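Local coordinates for protein MAU2 chromatid cohesion factor homolog (Saccharomyces cerevisiae, PDB 4XDN) that forms a complex with SCC2 that is required for loading cohesin onto chromosomes and so takes part in sister chromatid cohesion, at residues E159-Q162 against Y163-L167; F230-E234 against D235-E239; H246-P250 against E251-W255; G365-S368 against M369-D373. All blocks are in the same frame, centred on the assembly; numbering follows the deposited sequence.

Contact 1: residues E159-Q162 against Y163-L167; sequences ELVQ and YMVNL
Leu160 and Met164, one helical turn apart, meet through the thioether: Met164 SD lies 3.6 Å from Leu160 CG and 4.1 Å from each of Leu160 CD1 and CD2. The methionine chain runs on extended through chi2 and folds over at chi3 (53°), which leaves its sulfur rather than its methyl against the leucine. The leucine methyl CD1 also reaches Tyr163 CD2 at 4.1 Å, and Leu160 O lies oblique to the tyrosine ring. A third apolar pair is Val161 CG1 with Val165 CG1, also 4.1 Å apart. These are the i to i+3 and i to i+4 contacts of an alpha-helix, here in the C-terminal part of helix 147-165. Backbone bonds keep the spacing: Met164 N donates to Leu160 O, and Val165 N gives Val161 O a nearly straight bond of 3.0 Å. At the last turn a side chain takes over, Asn166 ND2 donating to Gln162 O at 2.7 Å. The bond is bent, at 135°, and the carbonyl oxygen sits 23° out of the asparagine amide plane. Beyond this shell, helix 170-189 backs these side chains with Phe179 on Leu160 and Trp175 on Met164, while from helix 126-144 Leu137 touches Leu160 and Met130 touches Met164. Gln173 NE2 of the following helix binds Val165 O and Leu167 O.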
loop_
_atom_site.group_PDB
_atom_site.type_symbol
_atom_site.label_atom_id
_atom_site.label_comp_id
_atom_site.label_asym_id
_atom_site.label_seq_id
_atom_site.Cartn_x
_atom_site.Cartn_y
_atom_site.Cartn_z
ATOM N N GLU A 159 5.679 18.260 -23.099
ATOM C CA GLU A 159 6.135 19.319 -23.990
ATOM C C GLU A 159 7.508 19.816 -23.555
ATOM O O GLU A 159 8.390 20.049 -24.381
ATOM C CB GLU A 159 5.132 20.474 -24.006
ATOM C CG GLU A 159 5.462 21.572 -25.004
ATOM C CD GLU A 159 4.577 22.793 -24.842
ATOM O OE1 GLU A 159 3.512 22.677 -24.197
ATOM O OE2 GLU A 159 4.950 23.870 -25.354
ATOM N N LEU A 160 7.680 19.968 -22.246
ATOM C CA LEU A 160 8.934 20.444 -21.680
ATOM C C LEU A 160 10.072 19.457 -21.941
ATOM O O LEU A 160 11.165 19.852 -22.350
ATOM C CB LEU A 160 8.773 20.680 -20.176
ATOM C CG LEU A 160 9.953 21.332 -19.454
ATOM C CD1 LEU A 160 10.105 22.788 -19.863
ATOM C CD2 LEU A 160 9.794 21.211 -17.943
ATOM N N VAL A 161 9.805 18.175 -21.706
ATOM C CA VAL A 161 10.800 17.123 -21.907
ATOM C C VAL A 161 11.238 17.058 -23.365
ATOM O O VAL A 161 12.428 16.955 -23.656
ATOM C CB VAL A 161 10.251 15.738 -21.473
ATOM C CG1 VAL A 161 11.180 14.607 -21.920
ATOM C CG2 VAL A 161 10.061 15.696 -19.964
ATOM N N GLN A 162 10.269 17.112 -24.273
ATOM C CA GLN A 162 10.545 17.077 -25.704
ATOM C C GLN A 162 11.488 18.203 -26.103
ATOM O O GLN A 162 12.383 18.018 -26.928
ATOM C CB GLN A 162 9.238 17.177 -26.497
ATOM C CG GLN A 162 9.408 17.325 -28.008
ATOM C CD GLN A 162 9.992 16.087 -28.660
ATOM O OE1 GLN A 162 11.207 15.883 -28.671
ATOM N NE2 GLN A 162 9.123 15.254 -29.217
ATOM N N TYR A 163 11.284 19.373 -25.510
ATOM C CA TYR A 163 12.082 20.545 -25.843
ATOM C C TYR A 163 13.503 20.405 -25.307
ATOM O O TYR A 163 14.463 20.807 -25.960
ATOM C CB TYR A 163 11.410 21.813 -25.297
ATOM C CG TYR A 163 12.345 22.798 -24.631
ATOM C CD1 TYR A 163 13.209 23.586 -25.377
ATOM C CD2 TYR A 163 12.344 22.955 -23.252
ATOM C CE1 TYR A 163 14.060 24.491 -24.765
ATOM C CE2 TYR A 163 13.189 23.854 -22.632
ATOM C CZ TYR A 163 14.044 24.621 -23.393
ATOM O OH TYR A 163 14.882 25.518 -22.775
ATOM N N MET A 164 13.638 19.807 -24.130
ATOM C CA MET A 164 14.932 19.741 -23.459
ATOM C C MET A 164 15.842 18.640 -23.991
ATOM O O MET A 164 17.062 18.813 -24.031
ATOM C CB MET A 164 14.724 19.553 -21.962
ATOM C CG MET A 164 14.089 20.756 -21.306
ATOM S SD MET A 164 13.470 20.421 -19.657
ATOM C CE MET A 164 14.924 19.727 -18.911
ATOM N N VAL A 165 15.267 17.509 -24.391
ATOM C CA VAL A 165 16.075 16.434 -24.957
ATOM C C VAL A 165 16.736 16.885 -26.259
ATOM O O VAL A 165 17.737 16.307 -26.677
ATOM C CB VAL A 165 15.246 15.155 -25.225
ATOM C CG1 VAL A 165 14.755 14.559 -23.915
ATOM C CG2 VAL A 165 14.081 15.440 -26.171
ATOM N N ASN A 166 16.183 17.921 -26.886
ATOM C CA ASN A 166 16.750 18.460 -28.123
ATOM C C ASN A 166 17.967 19.350 -27.876
ATOM O O ASN A 166 18.636 19.769 -28.819
ATOM C CB ASN A 166 15.693 19.246 -28.901
ATOM C CG ASN A 166 14.819 18.353 -29.760
ATOM O OD1 ASN A 166 15.264 17.835 -30.786
ATOM N ND2 ASN A 166 13.570 18.176 -29.352
ATOM N N LEU A 167 18.242 19.641 -26.609
ATOM C CA LEU A 167 19.448 20.370 -26.231
ATOM C C LEU A 167 20.558 19.374 -25.917
ATOM O O LEU A 167 20.389 18.504 -25.060
ATOM C CB LEU A 167 19.177 21.271 -25.024
ATOM C CG LEU A 167 18.072 22.315 -25.212
ATOM C CD1 LEU A 167 17.583 22.823 -23.869
ATOM C CD2 LEU A 167 18.564 23.469 -26.073
#

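Contact 2: residues F230-E234 against D235-E239; sequences FPIPE and DALQE
Glu234 and Leu237, the residues most covered here, belong to a helix N-terminus, where the loop after helix 212-228 turns into helix 234-241 with Pro233 at the N-cap position. The apolar part is a hydrophobic staple between Ile232, the residue before the cap, and Leu237, the fourth residue of the helix. Ile232 CG2, placed anti to its own nitrogen by chi1 of -51°, presses on Leu237 CD1 at 3.3 Å, tighter than ordinary van der Waals packing, and the two side chains cross at about a right angle. Ala236 CB fills in beside the same methyl at 3.9 Å. The backbone closes the turn: Leu237 N donates to Pro233 O at 3.1 Å and Gln238 N to Glu234 O at 2.8 Å. Pro233 also rests on Tyr221 of helix 212-228, which joins the cap to the preceding helix.

Glu234 makes a polar i to i+4 pairing with Gln238 on the exposed flank. Its chain bends at chi2 (58°) and crosses Gln238 at a slant, with a weak long ion pair from OE2 to Arg241 NH2 as a second partner. Carboxylate and amide planes stand 64° apart, and Gln238 NE2 makes a weak hydrogen bond to Glu234 OE2 at 3.4 Å.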
loop_
_atom_site.group_PDB
_atom_site.type_symbol
_atom_site.label_atom_id
_atom_site.label_comp_id
_atom_site.label_asym_id
_atom_site.label_seq_id
_atom_site.Cartn_x
_atom_site.Cartn_y
_atom_site.Cartn_z
ATOM N N PHE A 230 0.724 -5.444 -10.059
ATOM C CA PHE A 230 1.102 -5.822 -11.414
ATOM C C PHE A 230 2.307 -6.749 -11.363
ATOM O O PHE A 230 3.143 -6.626 -10.467
ATOM C CB PHE A 230 1.436 -4.592 -12.265
ATOM C CG PHE A 230 0.244 -3.754 -12.636
ATOM C CD1 PHE A 230 -0.961 -4.340 -12.986
ATOM C CD2 PHE A 230 0.335 -2.371 -12.644
ATOM C CE1 PHE A 230 -2.051 -3.568 -13.330
ATOM C CE2 PHE A 230 -0.752 -1.591 -12.989
ATOM C CZ PHE A 230 -1.948 -2.191 -13.334
ATOM N N PRO A 231 2.399 -7.691 -12.316
ATOM C CA PRO A 231 3.620 -8.496 -12.421
ATOM C C PRO A 231 4.853 -7.623 -12.613
ATOM O O PRO A 231 4.814 -6.680 -13.404
ATOM C CB PRO A 231 3.366 -9.358 -13.660
ATOM C CG PRO A 231 1.890 -9.455 -13.753
ATOM C CD PRO A 231 1.362 -8.141 -13.261
ATOM N N ILE A 232 5.928 -7.928 -11.896
ATOM C CA ILE A 232 7.164 -7.170 -12.032
ATOM C C ILE A 232 8.035 -7.791 -13.125
ATOM O O ILE A 232 8.381 -8.969 -13.041
ATOM C CB ILE A 232 7.954 -7.119 -10.711
ATOM C CG1 ILE A 232 7.049 -6.652 -9.567
ATOM C CG2 ILE A 232 9.155 -6.188 -10.856
ATOM C CD1 ILE A 232 7.696 -6.708 -8.200
ATOM N N PRO A 233 8.387 -7.006 -14.162
ATOM C CA PRO A 233 9.280 -7.531 -15.203
ATOM C C PRO A 233 10.614 -8.012 -14.642
ATOM O O PRO A 233 11.066 -7.516 -13.608
ATOM C CB PRO A 233 9.483 -6.328 -16.131
ATOM C CG PRO A 233 8.274 -5.501 -15.943
ATOM C CD PRO A 233 7.907 -5.652 -14.494
ATOM N N GLU A 234 11.236 -8.962 -15.329
ATOM C CA GLU A 234 12.464 -9.585 -14.849
ATOM C C GLU A 234 13.599 -8.575 -14.700
ATOM O O GLU A 234 14.346 -8.615 -13.724
ATOM C CB GLU A 234 12.888 -10.709 -15.800
ATOM C CG GLU A 234 14.095 -11.505 -15.330
ATOM C CD GLU A 234 13.877 -12.149 -13.974
ATOM O OE1 GLU A 234 12.739 -12.579 -13.692
ATOM O OE2 GLU A 234 14.844 -12.216 -13.188
ATOM N N ASP A 235 13.725 -7.672 -15.667
ATOM C CA ASP A 235 14.817 -6.704 -15.656
ATOM C C ASP A 235 14.705 -5.751 -14.466
ATOM O O ASP A 235 15.714 -5.372 -13.873
ATOM C CB ASP A 235 14.852 -5.914 -16.970
ATOM C CG ASP A 235 13.520 -5.279 -17.306
ATOM O OD1 ASP A 235 12.477 -5.921 -17.065
ATOM O OD2 ASP A 235 13.516 -4.139 -17.816
ATOM N N ALA A 236 13.481 -5.369 -14.117
ATOM C CA ALA A 236 13.248 -4.533 -12.944
ATOM C C ALA A 236 13.613 -5.291 -11.673
ATOM O O ALA A 236 14.135 -4.714 -10.717
ATOM C CB ALA A 236 11.799 -4.080 -12.890
ATOM N N LEU A 237 13.332 -6.590 -11.672
ATOM C CA LEU A 237 13.652 -7.453 -10.540
ATOM C C LEU A 237 15.162 -7.565 -10.361
ATOM O O LEU A 237 15.673 -7.448 -9.249
ATOM C CB LEU A 237 13.037 -8.844 -10.738
ATOM C CG LEU A 237 12.150 -9.400 -9.621
ATOM C CD1 LEU A 237 10.972 -8.481 -9.340
ATOM C CD2 LEU A 237 11.656 -10.791 -9.997
ATOM N N GLN A 238 15.872 -7.798 -11.462
ATOM C CA GLN A 238 17.326 -7.891 -11.423
ATOM C C GLN A 238 17.936 -6.543 -11.061
ATOM O O GLN A 238 18.936 -6.475 -10.347
ATOM C CB GLN A 238 17.876 -8.372 -12.767
ATOM C CG GLN A 238 17.499 -9.805 -13.113
ATOM C CD GLN A 238 18.078 -10.254 -14.442
ATOM O OE1 GLN A 238 18.933 -9.580 -15.018
ATOM N NE2 GLN A 238 17.612 -11.396 -14.936
ATOM N N GLU A 239 17.328 -5.472 -11.558
ATOM C CA GLU A 239 17.794 -4.124 -11.261
ATOM C C GLU A 239 17.649 -3.846 -9.770
ATOM O O GLU A 239 18.504 -3.203 -9.162
ATOM C CB GLU A 239 17.016 -3.089 -12.076
ATOM C CG GLU A 239 17.621 -1.695 -12.053
ATOM C CD GLU A 239 18.926 -1.606 -12.828
ATOM O OE1 GLU A 239 19.105 -2.374 -13.794
ATOM O OE2 GLU A 239 19.773 -0.762 -12.467
#

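Contact 3: residues H246-P250 against E251-W255; sequences HTVGP and ELYAW
Val248 lays its two methyls over the first turn of the next helix: CG2 meets Leu252 CD1 at 3.6 Å, while CG1 reaches Tyr253 CB at 3.9 Å and lies at the edge of the tyrosine ring, near its plane. Leu252 crosses the valine at a slant and also brings CD1 close to Val248 O. Between the two helices Gly249 leaves helical geometry with a positive phi of 92°, at backbone angles where a side chain would be jammed against the preceding carbonyl oxygen. It serves as N-cap residue of helix 250-266, so the arrangement is a corner between two helices with Pro250 as the first residue of the new one. Gly249 O accepts from Tyr253 N, and Pro250 O from Ala254 N, both at 3.1 Å.

On the other flank the proline ring and Glu251 lie side by side and point the same way, Pro250 CG being 3.6 Å from Glu251 OE2. The glutamate bends at chi2 (78°), which brings OE1 back to a water. That water donates to Glu251 OE1 and to Val248 O and accepts from Leu252 N, tying the end of helix 245-248 to the start of the next.

Val248 O is also bound by Gln212 NE2. Around the corner, Phe216 of helix 212-228 covers Leu252, Leu289 of helix 272-291 packs on Pro250 and Glu251, and Cys297 of strand 297-302 touches Glu251 and Leu252.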
loop_
_atom_site.group_PDB
_atom_site.type_symbol
_atom_site.label_atom_id
_atom_site.label_comp_id
_atom_site.label_asym_id
_atom_site.label_seq_id
_atom_site.Cartn_x
_atom_site.Cartn_y
_atom_site.Cartn_z
ATOM N N HIS A 246 26.316 1.221 -1.171
ATOM C CA HIS A 246 27.309 2.285 -1.095
ATOM C C HIS A 246 27.193 3.288 -2.242
ATOM O O HIS A 246 27.803 4.356 -2.201
ATOM C CB HIS A 246 28.709 1.676 -1.063
ATOM C CG HIS A 246 28.966 0.836 0.148
ATOM N ND1 HIS A 246 29.464 -0.447 0.076
ATOM C CD2 HIS A 246 28.785 1.095 1.466
ATOM C CE1 HIS A 246 29.582 -0.941 1.295
ATOM N NE2 HIS A 246 29.177 -0.025 2.157
ATOM N N THR A 247 26.409 2.944 -3.259
ATOM C CA THR A 247 26.131 3.864 -4.357
ATOM C C THR A 247 24.844 4.631 -4.075
ATOM O O THR A 247 24.722 5.808 -4.411
ATOM C CB THR A 247 25.992 3.123 -5.708
ATOM O OG1 THR A 247 27.232 2.488 -6.041
ATOM C CG2 THR A 247 25.615 4.089 -6.826
ATOM N N VAL A 248 23.892 3.953 -3.446
ATOM C CA VAL A 248 22.543 4.480 -3.300
ATOM C C VAL A 248 22.323 5.114 -1.922
ATOM O O VAL A 248 21.444 5.959 -1.753
ATOM C CB VAL A 248 21.503 3.355 -3.560
ATOM C CG1 VAL A 248 21.025 2.702 -2.255
ATOM C CG2 VAL A 248 20.335 3.889 -4.370
ATOM N N GLY A 249 23.133 4.715 -0.947
ATOM C CA GLY A 249 23.009 5.219 0.409
ATOM C C GLY A 249 22.100 4.347 1.263
ATOM O O GLY A 249 21.263 3.615 0.734
ATOM N N PRO A 250 22.253 4.428 2.594
ATOM C CA PRO A 250 21.517 3.556 3.519
ATOM C C PRO A 250 20.003 3.783 3.519
ATOM O O PRO A 250 19.251 2.836 3.752
ATOM C CB PRO A 250 22.119 3.909 4.883
ATOM C CG PRO A 250 22.651 5.284 4.724
ATOM C CD PRO A 250 23.118 5.383 3.307
ATOM N N GLU A 251 19.562 5.010 3.260
ATOM C CA GLU A 251 18.132 5.303 3.232
ATOM C C GLU A 251 17.440 4.568 2.086
ATOM O O GLU A 251 16.477 3.832 2.301
ATOM C CB GLU A 251 17.887 6.808 3.111
ATOM C CG GLU A 251 18.218 7.600 4.371
ATOM C CD GLU A 251 19.710 7.830 4.557
ATOM O OE1 GLU A 251 20.412 8.078 3.552
ATOM O OE2 GLU A 251 20.179 7.764 5.711
ATOM N N LEU A 252 17.939 4.762 0.868
ATOM C CA LEU A 252 17.331 4.145 -0.303
ATOM C C LEU A 252 17.496 2.627 -0.290
ATOM O O LEU A 252 16.655 1.905 -0.822
ATOM C CB LEU A 252 17.928 4.725 -1.588
ATOM C CG LEU A 252 17.564 6.180 -1.906
ATOM C CD1 LEU A 252 18.320 6.660 -3.142
ATOM C CD2 LEU A 252 16.062 6.347 -2.104
ATOM N N TYR A 253 18.573 2.139 0.319
ATOM C CA TYR A 253 18.790 0.699 0.389
ATOM C C TYR A 253 17.788 0.053 1.345
ATOM O O TYR A 253 17.352 -1.075 1.125
ATOM C CB TYR A 253 20.217 0.374 0.826
ATOM C CG TYR A 253 20.598 -1.064 0.550
ATOM C CD1 TYR A 253 21.031 -1.456 -0.711
ATOM C CD2 TYR A 253 20.512 -2.032 1.543
ATOM C CE1 TYR A 253 21.375 -2.771 -0.971
ATOM C CE2 TYR A 253 20.853 -3.349 1.291
ATOM C CZ TYR A 253 21.283 -3.712 0.031
ATOM O OH TYR A 253 21.626 -5.020 -0.228
ATOM N N ALA A 254 17.424 0.767 2.405
ATOM C CA ALA A 254 16.397 0.286 3.323
ATOM C C ALA A 254 15.083 0.112 2.570
ATOM O O ALA A 254 14.311 -0.807 2.843
ATOM C CB ALA A 254 16.224 1.246 4.487
ATOM N N TRP A 255 14.847 1.006 1.615
ATOM C CA TRP A 255 13.656 0.955 0.778
ATOM C C TRP A 255 13.722 -0.260 -0.136
ATOM O O TRP A 255 12.717 -0.931 -0.363
ATOM C CB TRP A 255 13.532 2.244 -0.040
ATOM C CG TRP A 255 12.246 2.394 -0.791
ATOM C CD1 TRP A 255 11.100 1.676 -0.617
ATOM C CD2 TRP A 255 11.977 3.330 -1.844
ATOM N NE1 TRP A 255 10.133 2.108 -1.494
ATOM C CE2 TRP A 255 10.648 3.122 -2.258
ATOM C CE3 TRP A 255 12.733 4.326 -2.473
ATOM C CZ2 TRP A 255 10.056 3.872 -3.274
ATOM C CZ3 TRP A 255 12.143 5.069 -3.482
ATOM C CH2 TRP A 255 10.818 4.838 -3.872
HETATM O O HOH W 1 20.038 6.905 0.687
#

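Contact 4: residues G365-S368 against M369-D373; sequences GGVS and MNELD
Val367 and Leu372 meet at about a right angle, the valine CG2 against the leucine CD2 at 3.5 Å. With chi1 at -68°, Val367 places this methyl between its own nitrogen and carbonyl carbon. Glu371 passes more loosely beside the valine, its CG 4.2 Å from Val367 CB, before its chain bends at chi2 and carries the carboxylate away. The apolar pair spans the start of helix 369-398 from the residue before the N-cap to the fourth residue of the helix, the placement of a hydrophobic staple.

Ser368, between them in the chain, is the N-cap. Its OG is anti to the backbone nitrogen (chi1 -179°), swung forward over the helix start, where it accepts from Asn370 N at 3.1 Å. The side chain of Asn370 curls back to the same atom: ND2 donates to Ser368 OG at 3.3 Å, with the oxygen 24° out of the amide plane. One hydroxyl oxygen thus receives both the main-chain and the side-chain N-H of a single asparagine. Ser368 O opens the helical bonding with Leu372 N at 3.3 Å and, weakly, with Glu371 N.

The cap is itself held by other helices. Ser368 OG bonds to Glu98 OE2 of helix 81-98, and helix 53-76 supplies Tyr59 OH to Met369 N and Tyr60 OH to Asn370 ND2. Both carboxylate oxygens of Asp373 bind backbone of another protein chain, which also packs on Met369, so this helix start touches helices 53-76 and 81-98 as well as the partner chain.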
loop_
_atom_site.group_PDB
_atom_site.type_symbol
_atom_site.label_atom_id
_atom_site.label_comp_id
_atom_site.label_asym_id
_atom_site.label_seq_id
_atom_site.Cartn_x
_atom_site.Cartn_y
_atom_site.Cartn_z
ATOM N N GLY A 365 11.674 19.001 13.780
ATOM C CA GLY A 365 11.077 19.781 12.711
ATOM C C GLY A 365 12.141 19.861 11.625
ATOM O O GLY A 365 12.907 18.910 11.486
ATOM N N GLY A 366 12.223 20.942 10.848
ATOM C CA GLY A 366 11.250 22.019 10.809
ATOM C C GLY A 366 10.358 21.791 9.608
ATOM O O GLY A 366 10.647 22.253 8.504
ATOM N N VAL A 367 9.285 21.044 9.833
ATOM C CA VAL A 367 8.354 20.681 8.775
ATOM C C VAL A 367 6.961 21.172 9.120
ATOM O O VAL A 367 6.647 21.418 10.285
ATOM C CB VAL A 367 8.322 19.162 8.552
ATOM C CG1 VAL A 367 9.645 18.689 7.982
ATOM C CG2 VAL A 367 8.004 18.433 9.858
ATOM N N SER A 368 6.129 21.312 8.097
ATOM C CA SER A 368 4.765 21.772 8.282
ATOM C C SER A 368 4.017 20.889 9.268
ATOM O O SER A 368 4.253 19.679 9.344
ATOM C CB SER A 368 4.027 21.793 6.943
ATOM O OG SER A 368 2.701 22.258 7.103
ATOM N N MET A 369 3.127 21.503 10.039
ATOM C CA MET A 369 2.196 20.754 10.864
ATOM C C MET A 369 1.463 19.739 9.993
ATOM O O MET A 369 1.168 18.627 10.425
ATOM C CB MET A 369 1.203 21.700 11.541
ATOM C CG MET A 369 0.083 21.011 12.321
ATOM S SD MET A 369 -1.328 22.100 12.570
ATOM C CE MET A 369 -1.969 22.207 10.898
ATOM N N ASN A 370 1.179 20.134 8.756
ATOM C CA ASN A 370 0.426 19.292 7.839
ATOM C C ASN A 370 1.224 18.074 7.372
ATOM O O ASN A 370 0.645 17.054 7.005
ATOM C CB ASN A 370 -0.035 20.118 6.640
ATOM C CG ASN A 370 -1.005 21.219 7.035
ATOM O OD1 ASN A 370 -2.131 20.947 7.454
ATOM N ND2 ASN A 370 -0.573 22.468 6.900
ATOM N N GLU A 371 2.548 18.179 7.390
ATOM C CA GLU A 371 3.397 17.023 7.128
ATOM C C GLU A 371 3.285 16.039 8.287
ATOM O O GLU A 371 3.150 14.834 8.077
ATOM C CB GLU A 371 4.854 17.444 6.919
ATOM C CG GLU A 371 5.844 16.281 6.839
ATOM C CD GLU A 371 5.500 15.275 5.750
ATOM O OE1 GLU A 371 4.894 15.673 4.730
ATOM O OE2 GLU A 371 5.837 14.081 5.914
ATOM N N LEU A 372 3.339 16.555 9.510
ATOM C CA LEU A 372 3.183 15.715 10.688
ATOM C C LEU A 372 1.786 15.106 10.707
ATOM O O LEU A 372 1.601 13.972 11.143
ATOM C CB LEU A 372 3.430 16.514 11.967
ATOM C CG LEU A 372 4.770 17.247 12.083
ATOM C CD1 LEU A 372 4.899 17.879 13.463
ATOM C CD2 LEU A 372 5.950 16.326 11.805
ATOM N N ASP A 373 0.811 15.868 10.222
ATOM C CA ASP A 373 -0.572 15.410 10.167
ATOM C C ASP A 373 -0.709 14.181 9.270
ATOM O O ASP A 373 -1.404 13.227 9.614
ATOM C CB ASP A 373 -1.483 16.534 9.667
ATOM C CG ASP A 373 -2.940 16.114 9.587
ATOM O OD1 ASP A 373 -3.371 15.293 10.422
ATOM O OD2 ASP A 373 -3.655 16.606 8.689
#

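Overall arrangement
All four contacts are local, between residues mostly three to five apart in one largely helical chain, within its cohesin loading factor region. Contact 1 finishes a helix, contacts 2 and 4 start one, and contact 3 does both at a corner. Contacts 2 and 3 are nearest, with centres 19 Å and nearest atoms about 9 Å apart, and both lean on helix 212-228. Contact 1 lies farthest from the chain centre, at 34 Å, and its centre is 35 Å from that of contact 4. Contacts 3 and 4, with centres 24 Å apart, are those reached by the second protein chain: Trp255 packs on it, whereas contact 4 also bonds to its backbone.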